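Long-range contacts in salicylate 5-hydroxylase, large oxygenase component (Ralstonia sp., PDB 7C8Z), which catalyses, as the oxygenase component of a multicomponent system, the NADH- and O2-dependent 5-hydroxylation of salicylate to gentisate, using a [2Fe-2S] cluster and iron: residues L62-H67 against T86-R91; W68-L73 against P328-Q333; L233-I238 against M323-P328; S340-Q345 against F352-T357. All coordinates share one frame; numbering follows the deposited sequence.

Overall arrangement
All four contacts are largely buried and lie within about 9 Å of the chain centre, so they differ in chemistry more than in depth. Contact 1 has partly exposed Glu90 at its border and a second subunit beside it; contact 4 likewise has partly exposed Gln345. Contact 1 is a tyrosine-arginine cation-pi contact beside a turn. Contact 2 joins the Rieske sheet to the catalytic sheet through one backbone-to-hydroxyl bond and a methyl-ring contact. Contacts 3 and 4 belong to the catalytic domain: the first packs a helix on the sheet by side chains, the second pairs two strands by backbone bonds. Contacts 2 and 3 share Pro328, and Gln333 of contact 2 bonds Ser340 and Arg342 of contact 4.

Contact 1 (L62-H67 against T86-R91); sequences LFYANH and TVIGER
Tyr64 and Arg91 form the dense half of this contact. The aliphatic CD of Arg91 lies over one face of the phenol ring, 3.6 Å from the centroid of the Tyr64 ring, and its guanidinium continues above the same face, with CZ only 9° off the ring normal. The two planes stand 80° apart, which makes this a cation-pi contact without parallel stacking; the bend of Arg91 at chi3 folds the charged end back over the ring. At the phenol rim, Glu90 N donates to Tyr64 OH (2.9 Å, 163°), while Ile88 O lies in the ring plane, 3.2 Å from Tyr64 CE1. Phe63 closes the adjoining side with CD2 3.6 Å from Gly89 N. Towards solvent the fit is thinner: Glu90 approaches through its CB, 3.8 Å from Tyr64 OH, before its carboxylate leads off to Tyr55. Glu107 pairs with the Arg91 guanidinium, and Val29 of a second subunit packs on both Tyr64 and Arg91. Reciprocal backbone bonds between Ile88 and Arg91 close a two-residue beta hairpin, and Gly89 at positive phi followed by Glu90 gives its type II' turn, joining strands 82-88 and 91-97 of the Rieske domain.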
# COMPACT_ATOMS: atom_id res chain seq x y z
N LEU A 62 3.70 11.26 -27.62
CA LEU A 62 4.69 12.20 -27.11
C LEU A 62 5.95 11.54 -26.59
O LEU A 62 7.01 12.16 -26.61
CB LEU A 62 4.09 13.06 -25.99
CG LEU A 62 3.04 14.11 -26.38
CD1 LEU A 62 3.39 14.78 -27.70
CD2 LEU A 62 1.65 13.51 -26.46
N PHE A 63 5.86 10.29 -26.14
CA PHE A 63 7.00 9.57 -25.58
C PHE A 63 7.54 8.47 -26.49
O PHE A 63 8.74 8.21 -26.47
CB PHE A 63 6.63 8.95 -24.23
CG PHE A 63 6.46 9.95 -23.14
CD1 PHE A 63 5.27 10.63 -22.98
CD2 PHE A 63 7.50 10.21 -22.26
CE1 PHE A 63 5.11 11.56 -21.96
CE2 PHE A 63 7.35 11.14 -21.25
CZ PHE A 63 6.16 11.81 -21.10
N TYR A 64 6.68 7.82 -27.26
CA TYR A 64 7.08 6.68 -28.07
C TYR A 64 7.20 7.01 -29.55
O TYR A 64 7.49 6.12 -30.35
CB TYR A 64 6.09 5.52 -27.89
CG TYR A 64 5.93 5.07 -26.45
CD1 TYR A 64 6.95 5.24 -25.53
CD2 TYR A 64 4.75 4.47 -26.03
CE1 TYR A 64 6.80 4.82 -24.21
CE2 TYR A 64 4.59 4.05 -24.72
CZ TYR A 64 5.62 4.23 -23.81
OH TYR A 64 5.46 3.81 -22.51
N ALA A 65 6.99 8.27 -29.95
CA ALA A 65 7.02 8.62 -31.36
C ALA A 65 7.31 10.11 -31.51
O ALA A 65 6.82 10.92 -30.72
CB ALA A 65 5.70 8.27 -32.05
N ASN A 66 8.11 10.44 -32.52
CA ASN A 66 8.35 11.82 -32.95
C ASN A 66 9.02 12.68 -31.88
O ASN A 66 8.98 13.91 -31.96
CB ASN A 66 7.06 12.49 -33.42
CG ASN A 66 6.50 11.87 -34.68
OD1 ASN A 66 5.41 11.30 -34.68
ND2 ASN A 66 7.25 11.97 -35.78
N HIS A 67 9.65 12.06 -30.88
CA HIS A 67 10.25 12.84 -29.81
C HIS A 67 11.51 12.16 -29.32
O HIS A 67 11.57 10.94 -29.22
CB HIS A 67 9.28 13.04 -28.64
CG HIS A 67 8.12 13.91 -28.96
ND1 HIS A 67 6.94 13.42 -29.48
CD2 HIS A 67 7.96 15.25 -28.86
CE1 HIS A 67 6.10 14.42 -29.67
NE2 HIS A 67 6.69 15.54 -29.30
N THR A 86 17.20 2.85 -17.37
CA THR A 86 16.34 4.01 -17.21
C THR A 86 15.02 3.70 -17.91
O THR A 86 14.73 2.55 -18.24
CB THR A 86 17.03 5.27 -17.76
OG1 THR A 86 16.24 6.43 -17.47
CG2 THR A 86 17.24 5.17 -19.26
N VAL A 87 14.21 4.74 -18.16
CA VAL A 87 12.87 4.54 -18.70
C VAL A 87 12.55 5.63 -19.71
O VAL A 87 13.10 6.73 -19.68
CB VAL A 87 11.81 4.52 -17.57
CG1 VAL A 87 11.43 5.93 -17.17
CG2 VAL A 87 10.59 3.73 -18.00
N ILE A 88 11.66 5.29 -20.65
CA ILE A 88 11.07 6.24 -21.58
C ILE A 88 9.57 6.03 -21.56
O ILE A 88 9.09 4.95 -21.94
CB ILE A 88 11.63 6.09 -23.01
CG1 ILE A 88 13.10 6.52 -23.05
CG2 ILE A 88 10.80 6.92 -23.98
CD1 ILE A 88 13.74 6.38 -24.41
N GLY A 89 8.83 7.04 -21.12
CA GLY A 89 7.42 6.85 -20.84
C GLY A 89 7.26 5.85 -19.72
O GLY A 89 7.59 6.14 -18.57
N GLU A 90 6.77 4.66 -20.04
CA GLU A 90 6.70 3.57 -19.08
C GLU A 90 7.45 2.34 -19.56
O GLU A 90 7.22 1.24 -19.05
CB GLU A 90 5.24 3.22 -18.78
CG GLU A 90 4.48 4.36 -18.14
CD GLU A 90 3.18 3.91 -17.53
OE1 GLU A 90 2.89 2.70 -17.58
OE2 GLU A 90 2.45 4.77 -16.98
N ARG A 91 8.36 2.51 -20.51
CA ARG A 91 9.09 1.40 -21.10
C ARG A 91 10.53 1.44 -20.62
O ARG A 91 11.25 2.41 -20.87
CB ARG A 91 9.01 1.45 -22.63
CG ARG A 91 7.63 1.10 -23.15
CD ARG A 91 7.47 1.45 -24.61
NE ARG A 91 8.11 0.49 -25.49
CZ ARG A 91 8.07 0.58 -26.82
NH1 ARG A 91 7.43 1.59 -27.39
NH2 ARG A 91 8.67 -0.33 -27.56

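Contact 2 (W68-L73 against P328-Q333); sequences WCYVGL and PSVIIQ
Ser329 OG receives the backbone N-H of Tyr70 at 2.7 Å, and the 177° angle at the hydrogen makes the bond almost straight. Next to it, Val330 leans on the same tyrosine: its CG2 sits over one ring face, 4.0 Å from the centroid of the Tyr70 ring and displaced toward the rim, while Val330 CB meets Tyr70 CB at 3.5 Å. Gly72 N covers the opposite face, so the ring is clasped between the other strand and its own. With CG anti to the backbone N (chi1 176°), Tyr70 carries its ring along Val330 and its hydroxyl onward to Thr341 OG1; His343 meets the ring in an edge-to-face stack. On the far flank Cys69 SG touches Pro328 CD at 4.0 Å. In the next shell, Ser329 and Val330 form a classic beta bulge opposite Ile326, which brings the serine and valine to adjoining places on the interface. Strand 69-73 is an edge strand of the Rieske sheet within this chain, paired with strand 184-188. The outward Tyr70 N-H is therefore satisfied by a side-chain hydroxyl, which implies that the two sheets meet here by side-chain packing and a backbone-to-side-chain bond, without backbone pairing between these segments.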
# COMPACT_ATOMS: atom_id res chain seq x y z
N TRP A 68 12.52 12.97 -29.01
CA TRP A 68 13.69 12.51 -28.28
C TRP A 68 13.39 12.63 -26.80
O TRP A 68 12.95 13.68 -26.33
CB TRP A 68 14.93 13.33 -28.63
CG TRP A 68 15.39 13.22 -30.04
CD1 TRP A 68 15.14 14.10 -31.05
CD2 TRP A 68 16.19 12.18 -30.61
NE1 TRP A 68 15.73 13.67 -32.21
CE2 TRP A 68 16.39 12.50 -31.96
CE3 TRP A 68 16.77 11.01 -30.10
CZ2 TRP A 68 17.13 11.69 -32.82
CZ3 TRP A 68 17.51 10.21 -30.95
CH2 TRP A 68 17.68 10.55 -32.29
N CYS A 69 13.62 11.55 -26.06
CA CYS A 69 13.40 11.55 -24.63
C CYS A 69 14.72 11.30 -23.92
O CYS A 69 15.57 10.55 -24.42
CB CYS A 69 12.37 10.49 -24.23
SG CYS A 69 10.72 10.81 -24.89
N TYR A 70 14.89 11.95 -22.78
CA TYR A 70 16.16 11.92 -22.06
C TYR A 70 16.41 10.52 -21.50
O TYR A 70 15.51 9.88 -20.96
CB TYR A 70 16.12 12.95 -20.93
CG TYR A 70 17.33 12.97 -20.02
CD1 TYR A 70 18.46 13.71 -20.35
CD2 TYR A 70 17.32 12.29 -18.81
CE1 TYR A 70 19.55 13.74 -19.51
CE2 TYR A 70 18.42 12.31 -17.97
CZ TYR A 70 19.53 13.04 -18.33
OH TYR A 70 20.63 13.09 -17.50
N VAL A 71 17.65 10.05 -21.65
CA VAL A 71 18.05 8.79 -21.04
C VAL A 71 19.29 8.91 -20.15
O VAL A 71 19.54 8.00 -19.35
CB VAL A 71 18.27 7.68 -22.10
CG1 VAL A 71 16.97 7.40 -22.85
CG2 VAL A 71 19.38 8.05 -23.05
N GLY A 72 20.07 9.98 -20.24
CA GLY A 72 21.07 10.15 -19.19
C GLY A 72 22.22 11.06 -19.60
O GLY A 72 22.08 11.91 -20.48
N LEU A 73 23.34 10.87 -18.91
CA LEU A 73 24.57 11.59 -19.18
C LEU A 73 25.67 10.61 -19.57
O LEU A 73 25.72 9.48 -19.07
CB LEU A 73 25.01 12.39 -17.95
CG LEU A 73 24.01 13.44 -17.47
CD1 LEU A 73 24.64 14.32 -16.40
CD2 LEU A 73 23.54 14.26 -18.65
N PRO A 328 8.99 15.70 -24.11
CA PRO A 328 8.16 15.82 -22.92
C PRO A 328 8.84 15.33 -21.65
O PRO A 328 8.21 15.28 -20.60
CB PRO A 328 6.98 14.90 -23.25
CG PRO A 328 7.66 13.76 -23.99
CD PRO A 328 8.89 14.35 -24.69
N SER A 329 10.13 14.98 -21.75
CA SER A 329 10.72 14.09 -20.77
C SER A 329 11.65 14.76 -19.77
O SER A 329 11.88 14.17 -18.71
CB SER A 329 11.50 12.97 -21.48
OG SER A 329 12.86 13.33 -21.68
N VAL A 330 12.22 15.93 -20.05
CA VAL A 330 13.31 16.38 -19.19
C VAL A 330 13.32 17.89 -18.98
O VAL A 330 12.80 18.67 -19.78
CB VAL A 330 14.68 15.91 -19.72
CG1 VAL A 330 15.16 16.79 -20.86
CG2 VAL A 330 15.71 15.83 -18.59
N ILE A 331 13.91 18.28 -17.85
CA ILE A 331 14.24 19.66 -17.55
C ILE A 331 15.75 19.74 -17.34
O ILE A 331 16.33 18.91 -16.64
CB ILE A 331 13.50 20.14 -16.29
CG1 ILE A 331 12.01 20.25 -16.57
CG2 ILE A 331 14.07 21.47 -15.81
CD1 ILE A 331 11.14 19.73 -15.46
N ILE A 332 16.38 20.74 -17.95
CA ILE A 332 17.77 21.08 -17.68
C ILE A 332 17.74 22.34 -16.84
O ILE A 332 17.24 23.38 -17.27
CB ILE A 332 18.57 21.28 -18.97
CG1 ILE A 332 18.96 19.94 -19.59
CG2 ILE A 332 19.83 22.08 -18.68
CD1 ILE A 332 17.85 19.29 -20.39
N GLN A 333 18.25 22.24 -15.62
CA GLN A 333 18.22 23.33 -14.67
C GLN A 333 19.62 23.89 -14.52
O GLN A 333 20.56 23.16 -14.19
CB GLN A 333 17.69 22.88 -13.31
CG GLN A 333 18.15 23.75 -12.16
CD GLN A 333 18.82 22.96 -11.06
OE1 GLN A 333 18.30 21.93 -10.61
NE2 GLN A 333 19.97 23.43 -10.60

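Contact 3 (L233-I238 against M323-P328); sequences LMQENI and MTTIFP
Ile238 and Gln235, one turn apart on helix 232-238, lie against Met323, Thr325 and Phe327 on or just beyond strand 321-326, a helix-on-sheet contact in the catalytic domain, whose family has the helix-grip fold. The short helix and strand axes approach to 8.9 Å and run at 146°, closer to antiparallel than to perpendicular. Ile238 CG2, anti to the backbone N, reaches both ends of the folded methionine, whose bends at chi2 and chi3 return the terminal methyl beside its own CB: Met323 CB and Met323 CE are each 3.7 Å from that isoleucine methyl. Ile238 CB rests on Thr325 CG2 at 3.5 Å. Gln235 and Thr325 lie alongside each other, running in opposing senses, with Gln235 OE1 3.2 Å from Thr325 CB; this is an oxygen-to-carbon van der Waals contact, not a hydrogen bond, and the threonine hydroxyl turns instead to Lys239 NZ. The Gln235 amide is also inclined by 62° to the Phe327 ring, and its CD comes to 3.9 Å from Phe327 CD1. Beyond the interface, the side chain of Ile238 is about 5 Å from the bound iron held by His243, His248 and Asp389, and Asn237 ND2 makes a weak bond to Asp389 OD1, so this helix borders the metal site. The bend of Gln235 at chi2 turns its nitrogen to the carbonyl of Pro328, the residue after a cis peptide: Gln235 NE2 donates weakly to Pro328 O, at 3.4 Å.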
# COMPACT_ATOMS: atom_id res chain seq x y z
N LEU A 233 1.89 18.50 -15.36
CA LEU A 233 2.00 19.54 -14.34
C LEU A 233 3.45 19.89 -14.04
O LEU A 233 3.74 21.02 -13.63
CB LEU A 233 1.29 19.10 -13.06
CG LEU A 233 -0.23 19.16 -13.10
CD1 LEU A 233 -0.81 18.63 -11.81
CD2 LEU A 233 -0.68 20.58 -13.36
N MET A 234 4.38 18.96 -14.23
CA MET A 234 5.78 19.28 -14.02
C MET A 234 6.30 20.19 -15.13
O MET A 234 6.95 21.21 -14.87
CB MET A 234 6.62 18.01 -13.93
CG MET A 234 8.10 18.27 -13.64
SD MET A 234 8.36 19.54 -12.39
CE MET A 234 8.12 18.62 -10.87
N GLN A 235 5.99 19.84 -16.39
CA GLN A 235 6.36 20.71 -17.50
C GLN A 235 5.79 22.10 -17.31
O GLN A 235 6.53 23.10 -17.34
CB GLN A 235 5.90 20.09 -18.82
CG GLN A 235 6.78 18.93 -19.28
CD GLN A 235 8.11 19.41 -19.84
OE1 GLN A 235 8.29 20.59 -20.12
NE2 GLN A 235 9.05 18.48 -19.99
N GLU A 236 4.48 22.19 -17.07
CA GLU A 236 3.85 23.45 -16.73
C GLU A 236 4.65 24.19 -15.67
O GLU A 236 4.94 25.39 -15.81
CB GLU A 236 2.43 23.21 -16.22
CG GLU A 236 1.45 22.71 -17.24
CD GLU A 236 0.05 22.59 -16.68
OE1 GLU A 236 -0.23 23.24 -15.65
OE2 GLU A 236 -0.76 21.84 -17.25
N ASN A 237 5.06 23.48 -14.61
CA ASN A 237 5.68 24.15 -13.48
C ASN A 237 6.98 24.83 -13.89
O ASN A 237 7.33 25.89 -13.35
CB ASN A 237 5.93 23.16 -12.34
CG ASN A 237 6.36 23.84 -11.06
OD1 ASN A 237 5.53 24.35 -10.30
ND2 ASN A 237 7.66 23.86 -10.81
N ILE A 238 7.70 24.27 -14.86
CA ILE A 238 8.92 24.89 -15.35
C ILE A 238 8.66 25.70 -16.61
O ILE A 238 9.59 26.33 -17.15
CB ILE A 238 10.03 23.84 -15.55
CG1 ILE A 238 10.04 22.90 -14.36
CG2 ILE A 238 11.40 24.49 -15.65
CD1 ILE A 238 10.37 23.60 -13.05
N MET A 323 16.14 27.89 -17.03
CA MET A 323 15.37 26.66 -16.86
C MET A 323 14.88 26.23 -18.23
O MET A 323 14.06 26.94 -18.84
CB MET A 323 14.21 26.87 -15.89
CG MET A 323 14.66 27.19 -14.48
SD MET A 323 15.72 25.90 -13.80
CE MET A 323 14.56 24.54 -13.70
N THR A 324 15.36 25.10 -18.74
CA THR A 324 15.06 24.66 -20.09
C THR A 324 14.23 23.39 -20.05
O THR A 324 14.69 22.36 -19.55
CB THR A 324 16.35 24.44 -20.89
OG1 THR A 324 17.07 25.67 -20.97
CG2 THR A 324 16.04 23.94 -22.30
N THR A 325 13.01 23.46 -20.56
CA THR A 325 12.14 22.30 -20.66
C THR A 325 12.26 21.69 -22.05
O THR A 325 11.95 22.36 -23.05
CB THR A 325 10.69 22.67 -20.36
OG1 THR A 325 10.36 23.90 -21.02
CG2 THR A 325 10.48 22.82 -18.87
N ILE A 326 12.72 20.44 -22.12
CA ILE A 326 12.75 19.67 -23.35
C ILE A 326 11.61 18.66 -23.28
O ILE A 326 11.65 17.71 -22.48
CB ILE A 326 14.10 18.99 -23.58
CG1 ILE A 326 15.19 20.04 -23.80
CG2 ILE A 326 14.03 18.06 -24.79
CD1 ILE A 326 16.56 19.47 -24.06
N PHE A 327 10.60 18.90 -24.11
CA PHE A 327 9.36 18.14 -24.10
C PHE A 327 9.59 16.75 -24.70
O PHE A 327 10.26 16.61 -25.72
CB PHE A 327 8.30 18.89 -24.91
CG PHE A 327 6.89 18.66 -24.44
CD1 PHE A 327 6.41 19.30 -23.30
CD2 PHE A 327 6.03 17.84 -25.15
CE1 PHE A 327 5.10 19.11 -22.88
CE2 PHE A 327 4.73 17.64 -24.73
CZ PHE A 327 4.26 18.28 -23.60
N PRO A 328 8.99 15.70 -24.11
CA PRO A 328 8.16 15.82 -22.92
C PRO A 328 8.84 15.33 -21.65
O PRO A 328 8.21 15.28 -20.60
CB PRO A 328 6.98 14.90 -23.25
CG PRO A 328 7.66 13.76 -23.99
CD PRO A 328 8.89 14.35 -24.69

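Contact 4 (S340-Q345 against F352-T357); sequences STRHIQ and FDFVWT
The antiparallel beta hairpin of strands 338-346 and 352-361, in the large sheet of the catalytic domain, pairs Thr341 with Thr357, His343 with Val355 and Gln345 with Asp353. Each pair is hydrogen-bonded in both directions; the shortest of these bonds runs from Asp353 N to Gln345 O, at 2.8 Å. The intervening Arg342-Trp356 and Ile344-Phe354 pairs are non-hydrogen-bonded and send their side chains to the face that receives helix 232-238. There Ile344 CG1 meets the edge of the neighbouring ring, 3.6 Å from Phe354 CE1, whereas Arg342 CB comes to its far end at Phe354 CZ. Met234 of the helix packs on Ile344 and Phe354. On the opposite face Gln345 stretches its extended chain along the sheet, bringing NE2 to 3.4 Å from Val355 CG2; Thr341 and Thr357 are neighbours across the pair. Asp353 forms a salt bridge with Arg226, while Gln333 OE1 holds Arg342 NH2, and the side chain of Arg342 is about 5 Å from that of the iron ligand Asp389. The arginine chain runs out straight as far as NE and lies across the indole: Arg342 CD stands 4.1 Å from the centroid of the Trp356 six-membered ring, 18° off its normal, while the guanidinium is tilted 39° from the indole plane.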
# COMPACT_ATOMS: atom_id res chain seq x y z
N SER A 340 21.65 20.61 -12.95
CA SER A 340 21.10 19.27 -12.84
C SER A 340 20.19 19.01 -14.02
O SER A 340 19.73 19.93 -14.70
CB SER A 340 20.32 19.09 -11.53
OG SER A 340 19.06 19.74 -11.59
N THR A 341 19.95 17.73 -14.28
CA THR A 341 18.83 17.34 -15.13
C THR A 341 17.76 16.71 -14.25
O THR A 341 18.06 16.13 -13.20
CB THR A 341 19.23 16.39 -16.26
OG1 THR A 341 19.80 15.19 -15.72
CG2 THR A 341 20.24 17.04 -17.19
N ARG A 342 16.51 16.90 -14.64
CA ARG A 342 15.35 16.42 -13.90
C ARG A 342 14.50 15.61 -14.86
O ARG A 342 13.90 16.17 -15.79
CB ARG A 342 14.56 17.57 -13.30
CG ARG A 342 15.42 18.58 -12.58
CD ARG A 342 14.62 19.82 -12.28
NE ARG A 342 15.40 20.81 -11.56
CZ ARG A 342 14.90 21.94 -11.07
NH1 ARG A 342 13.61 22.20 -11.23
NH2 ARG A 342 15.68 22.79 -10.41
N HIS A 343 14.46 14.30 -14.65
CA HIS A 343 13.87 13.34 -15.57
C HIS A 343 12.47 13.00 -15.11
O HIS A 343 12.28 12.61 -13.95
CB HIS A 343 14.76 12.10 -15.64
CG HIS A 343 14.36 11.11 -16.69
ND1 HIS A 343 14.99 9.89 -16.82
CD2 HIS A 343 13.42 11.16 -17.66
CE1 HIS A 343 14.44 9.22 -17.83
NE2 HIS A 343 13.49 9.97 -18.35
N ILE A 344 11.49 13.18 -16.01
CA ILE A 344 10.09 12.82 -15.76
C ILE A 344 9.85 11.40 -16.23
O ILE A 344 10.14 11.06 -17.39
CB ILE A 344 9.14 13.80 -16.47
CG1 ILE A 344 9.28 15.21 -15.92
CG2 ILE A 344 7.69 13.33 -16.32
CD1 ILE A 344 8.40 16.19 -16.64
N GLN A 345 9.27 10.57 -15.36
CA GLN A 345 9.02 9.16 -15.64
C GLN A 345 7.57 8.88 -15.26
O GLN A 345 7.26 8.61 -14.10
CB GLN A 345 9.98 8.27 -14.87
CG GLN A 345 11.42 8.79 -14.88
CD GLN A 345 12.38 7.91 -14.11
OE1 GLN A 345 11.97 7.13 -13.26
NE2 GLN A 345 13.66 8.03 -14.41
N PHE A 352 3.89 10.58 -11.27
CA PHE A 352 5.12 10.50 -12.04
C PHE A 352 6.31 10.49 -11.10
O PHE A 352 6.28 11.12 -10.04
CB PHE A 352 5.25 11.64 -13.06
CG PHE A 352 5.52 12.99 -12.45
CD1 PHE A 352 4.47 13.82 -12.06
CD2 PHE A 352 6.82 13.45 -12.29
CE1 PHE A 352 4.72 15.07 -11.51
CE2 PHE A 352 7.08 14.70 -11.74
CZ PHE A 352 6.02 15.51 -11.35
N ASP A 353 7.34 9.75 -11.49
CA ASP A 353 8.62 9.77 -10.80
C ASP A 353 9.50 10.88 -11.38
O ASP A 353 9.40 11.23 -12.56
CB ASP A 353 9.33 8.42 -10.93
CG ASP A 353 8.64 7.32 -10.12
OD1 ASP A 353 7.78 7.62 -9.27
OD2 ASP A 353 8.98 6.14 -10.34
N PHE A 354 10.36 11.42 -10.53
CA PHE A 354 11.14 12.60 -10.85
C PHE A 354 12.55 12.36 -10.33
O PHE A 354 12.75 12.25 -9.11
CB PHE A 354 10.54 13.86 -10.23
CG PHE A 354 10.85 15.13 -10.97
CD1 PHE A 354 10.73 15.20 -12.35
CD2 PHE A 354 11.25 16.26 -10.28
CE1 PHE A 354 11.01 16.37 -13.03
CE2 PHE A 354 11.54 17.44 -10.95
CZ PHE A 354 11.41 17.49 -12.33
N VAL A 355 13.50 12.25 -11.24
CA VAL A 355 14.87 11.88 -10.91
C VAL A 355 15.78 13.07 -11.18
O VAL A 355 15.93 13.49 -12.34
CB VAL A 355 15.33 10.64 -11.69
CG1 VAL A 355 16.76 10.28 -11.31
CG2 VAL A 355 14.38 9.49 -11.43
N TRP A 356 16.39 13.60 -10.13
CA TRP A 356 17.36 14.68 -10.24
C TRP A 356 18.75 14.06 -10.33
O TRP A 356 19.17 13.34 -9.42
CB TRP A 356 17.29 15.61 -9.03
CG TRP A 356 15.92 16.14 -8.66
CD1 TRP A 356 14.81 15.41 -8.36
CD2 TRP A 356 15.55 17.51 -8.51
NE1 TRP A 356 13.76 16.24 -8.04
CE2 TRP A 356 14.19 17.54 -8.14
CE3 TRP A 356 16.23 18.72 -8.67
CZ2 TRP A 356 13.50 18.73 -7.92
CZ3 TRP A 356 15.54 19.90 -8.46
CH2 TRP A 356 14.19 19.90 -8.08
N THR A 357 19.45 14.34 -11.43
CA THR A 357 20.86 14.02 -11.58
C THR A 357 21.61 15.34 -11.44
O THR A 357 21.58 16.18 -12.35
CB THR A 357 21.15 13.36 -12.93
OG1 THR A 357 20.17 12.35 -13.18
CG2 THR A 357 22.53 12.74 -12.93